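PDB 5IB9: aminopeptidase from Aneurinibacillus sp. AM-1, which is a zinc-dependent aminopeptidase with a protease-associated domain that probably removes single residues from the N-termini of peptides. Local coordinates for residues G309-Y314 with D386-I391. Numbering follows the deposited sequence.
Sequences GDLIMY and DNVADI. With ZN (zinc ion), chain D; ZN (zinc ion), chain E.
In the peptidase family M28 domain, Leu311 of strand 310-315 packs against one face of helix 382-400, another face of which carries two zinc ions. Strand residues 310-314 and helix residues 386-391 run roughly the same way, their axes 34° apart and 10.7 Å from each other at closest approach, so the gap is bridged by side chains alone. Of residues 309-314, Leu311 alone touches 386-391. Its CG lies opposite the backbone N (chi1 -166°), which extends the fork toward the helix. One prong, CD1, meets Val388 CG2 at 3.9 Å, the two side chains crossing at a slant; the other, CD2, meets Ile391 CD1 end to end, also at 3.9 Å. Asn387 adds a looser touch, its ND2 4.5 Å from Leu311 CD2, while its OD1 is hydrogen-bonded to Ser335.

This is helix-on-sheet packing of the M28 alpha/beta fold: strand 310-315 runs antiparallel to strand 358-364, and Val388 also touches His363 there. Asp386 and Asp390, one helical turn apart, hold the metals; neither touches the strand segment. Asp386 bridges them, with OD1 2.0 Å from the zinc of chain E and OD2 1.8 Å from the zinc of chain D; Asp390 OD2 joins it on chain D. A water links the two ions. Thr13 shares the chain E zinc and hydrogen-bonds Asp390 OD1. Bestatin sits at a separate zinc pair, bound by His228, Asp240, Glu273, Asp301 and His371, about 11 Å from the Leu311 side chain.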
ATOM      1  N   GLY A 309      34.627  -2.346   6.346  1.00 19.76           N
ATOM      2  CA  GLY A 309      35.385  -1.179   6.702  1.00 21.04           C
ATOM      3  C   GLY A 309      34.909  -0.251   7.781  1.00 19.47           C
ATOM      4  O   GLY A 309      34.374  -0.725   8.802  1.00 21.44           O
ATOM      5  N   ASP A 310      35.226   1.040   7.620  1.00 18.92           N
ATOM      6  CA  ASP A 310      34.970   1.965   8.726  1.00 19.19           C
ATOM      7  C   ASP A 310      33.468   2.368   8.629  1.00 15.72           C
ATOM      8  O   ASP A 310      32.876   2.302   7.587  1.00 15.27           O
ATOM      9  CB  ASP A 310      35.753   3.285   8.594  1.00 21.30           C
ATOM     10  CG  ASP A 310      37.287   3.086   8.519  1.00 29.79           C
ATOM     11  OD1 ASP A 310      37.945   3.860   7.760  1.00 37.42           O
ATOM     12  OD2 ASP A 310      37.789   2.196   9.226  1.00 29.33           O
ATOM     13  N   LEU A 311      32.966   2.855   9.735  1.00 13.37           N
ATOM     14  CA  LEU A 311      31.559   3.351   9.761  1.00 13.60           C
ATOM     15  C   LEU A 311      31.378   4.553   8.802  1.00 11.79           C
ATOM     16  O   LEU A 311      32.254   5.453   8.770  1.00 13.78           O
ATOM     17  CB  LEU A 311      31.252   3.713  11.239  1.00 13.70           C
ATOM     18  CG  LEU A 311      29.775   3.932  11.560  1.00 11.47           C
ATOM     19  CD1 LEU A 311      28.975   2.734  11.280  1.00 12.28           C
ATOM     20  CD2 LEU A 311      29.739   4.453  13.008  1.00 14.97           C
ATOM     21  N   ILE A 312      30.220   4.646   8.160  1.00 10.03           N
ATOM     22  CA  ILE A 312      29.898   5.818   7.376  1.00 14.53           C
ATOM     23  C   ILE A 312      28.411   6.073   7.556  1.00 12.86           C
ATOM     24  O   ILE A 312      27.642   5.138   7.886  1.00 12.27           O
ATOM     25  CB  ILE A 312      30.270   5.605   5.885  1.00 13.85           C
ATOM     26  CG1 ILE A 312      30.034   6.889   5.035  1.00 16.35           C
ATOM     27  CG2 ILE A 312      29.549   4.431   5.337  1.00 16.80           C
ATOM     28  CD1 ILE A 312      30.920   6.852   3.779  1.00 18.31           C
ATOM     29  N   MET A 313      27.999   7.300   7.280  1.00 12.12           N
ATOM     30  CA  MET A 313      26.537   7.577   7.279  1.00 11.74           C
ATOM     31  C   MET A 313      26.109   7.843   5.848  1.00 13.56           C
ATOM     32  O   MET A 313      26.677   8.706   5.229  1.00 16.30           O
ATOM     33  CB  MET A 313      26.293   8.842   8.037  1.00 11.37           C
ATOM     34  CG  MET A 313      26.757   8.765   9.471  1.00 11.20           C
ATOM     35  SD  MET A 313      26.531  10.260  10.468  1.00 13.28           S
ATOM     36  CE  MET A 313      27.701  11.402   9.641  1.00 15.72           C
ATOM     37  N   TYR A 314      25.056   7.190   5.345  1.00 10.91           N
ATOM     38  CA  TYR A 314      24.620   7.440   3.987  1.00 12.25           C
ATOM     39  C   TYR A 314      23.250   8.104   3.988  1.00 12.10           C
ATOM     40  O   TYR A 314      22.321   7.716   4.703  1.00 13.32           O
ATOM     41  CB  TYR A 314      24.467   6.137   3.237  1.00 13.67           C
ATOM     42  CG  TYR A 314      25.760   5.522   2.723  1.00 14.27           C
ATOM     43  CD1 TYR A 314      26.690   6.272   2.048  1.00 12.30           C
ATOM     44  CD2 TYR A 314      26.018   4.202   2.979  1.00 15.16           C
ATOM     45  CE1 TYR A 314      27.913   5.647   1.597  1.00 19.16           C
ATOM     46  CE2 TYR A 314      27.259   3.550   2.525  1.00 17.36           C
ATOM     47  CZ  TYR A 314      28.129   4.306   1.814  1.00 18.25           C
ATOM     48  OH  TYR A 314      29.344   3.746   1.393  1.00 20.10           O
ATOM     49  N   ASP A 386      29.611  -2.553  19.676  1.00 13.05           N
ATOM     50  CA  ASP A 386      29.607  -1.658  20.750  1.00 12.50           C
ATOM     51  C   ASP A 386      29.859  -0.201  20.273  1.00 10.84           C
ATOM     52  O   ASP A 386      29.264   0.736  20.835  1.00 12.75           O
ATOM     53  CB  ASP A 386      30.697  -2.051  21.803  1.00 13.77           C
ATOM     54  CG  ASP A 386      30.632  -1.164  23.068  1.00 15.28           C
ATOM     55  OD1 ASP A 386      29.745  -1.331  23.930  1.00 14.66           O
ATOM     56  OD2 ASP A 386      31.508  -0.160  23.202  1.00 17.95           O
ATOM     57  N   ASN A 387      30.780  -0.015  19.302  1.00 11.39           N
ATOM     58  CA  ASN A 387      31.095   1.323  18.887  1.00 11.99           C
ATOM     59  C   ASN A 387      29.891   1.928  18.177  1.00 12.20           C
ATOM     60  O   ASN A 387      29.625   3.110  18.381  1.00 10.85           O
ATOM     61  CB  ASN A 387      32.253   1.211  17.894  1.00 14.96           C
ATOM     62  CG  ASN A 387      32.666   2.606  17.342  1.00 14.97           C
ATOM     63  OD1 ASN A 387      33.021   3.505  18.138  1.00 18.07           O
ATOM     64  ND2 ASN A 387      32.530   2.791  16.105  1.00 12.06           N
ATOM     65  N   VAL A 388      29.189   1.126  17.362  1.00 12.18           N
ATOM     66  CA  VAL A 388      27.999   1.680  16.671  1.00 11.38           C
ATOM     67  C   VAL A 388      26.931   2.014  17.687  1.00 11.16           C
ATOM     68  O   VAL A 388      26.246   3.068  17.637  1.00 10.70           O
ATOM     69  CB  VAL A 388      27.507   0.746  15.582  1.00 11.33           C
ATOM     70  CG1 VAL A 388      26.121   1.243  14.973  1.00 15.24           C
ATOM     71  CG2 VAL A 388      28.578   0.671  14.545  1.00 10.74           C
ATOM     72  N   ALA A 389      26.709   1.121  18.648  1.00 10.31           N
ATOM     73  CA  ALA A 389      25.746   1.438  19.660  1.00  9.60           C
ATOM     74  C   ALA A 389      26.169   2.688  20.445  1.00 11.09           C
ATOM     75  O   ALA A 389      25.287   3.531  20.746  1.00 10.71           O
ATOM     76  CB  ALA A 389      25.651   0.188  20.625  1.00 11.17           C
ATOM     77  N   ASP A 390      27.479   2.856  20.775  1.00 10.05           N
ATOM     78  CA  ASP A 390      27.830   4.099  21.507  1.00 10.37           C
ATOM     79  C   ASP A 390      27.564   5.320  20.667  1.00 10.78           C
ATOM     80  O   ASP A 390      27.093   6.322  21.154  1.00 10.28           O
ATOM     81  CB  ASP A 390      29.347   3.994  21.850  1.00 12.26           C
ATOM     82  CG  ASP A 390      29.642   3.008  22.879  1.00 14.12           C
ATOM     83  OD1 ASP A 390      28.784   2.601  23.641  1.00 14.93           O
ATOM     84  OD2 ASP A 390      30.829   2.624  22.907  1.00 13.02           O
ATOM     85  N   ILE A 391      27.948   5.318  19.371  1.00 10.80           N
ATOM     86  CA  ILE A 391      27.806   6.504  18.518  1.00 11.04           C
ATOM     87  C   ILE A 391      26.288   6.825  18.242  1.00  8.51           C
ATOM     88  O   ILE A 391      25.827   7.985  18.395  1.00 11.32           O
ATOM     89  CB  ILE A 391      28.587   6.353  17.269  1.00 11.13           C
ATOM     90  CG1 ILE A 391      30.117   6.478  17.523  1.00 12.85           C
ATOM     91  CG2 ILE A 391      28.195   7.387  16.204  1.00 13.04           C
ATOM     92  CD1 ILE A 391      31.024   5.935  16.399  1.00 13.66           C
TER
HETATM   93 ZN    ZN D1003      31.582   1.341  24.172  1.00 16.35          ZN
HETATM   94 ZN    ZN E1004      29.507  -0.750  25.802  1.00 15.18          ZN
HETATM   95  O   HOH W   1      30.852   0.880  25.788  1.00 15.24           O
HETATM   96  O   HOH W   2      33.674   1.469  24.272  1.00 16.40           O
HETATM   97  O   HOH W   3      33.498   2.674  24.734  1.00 19.65           O
HETATM   98  O   HOH W   4      30.926  -2.136  26.378  1.00 16.06           O
HETATM   99  O   HOH W   5      29.251  -0.363  27.987  1.00 16.34           O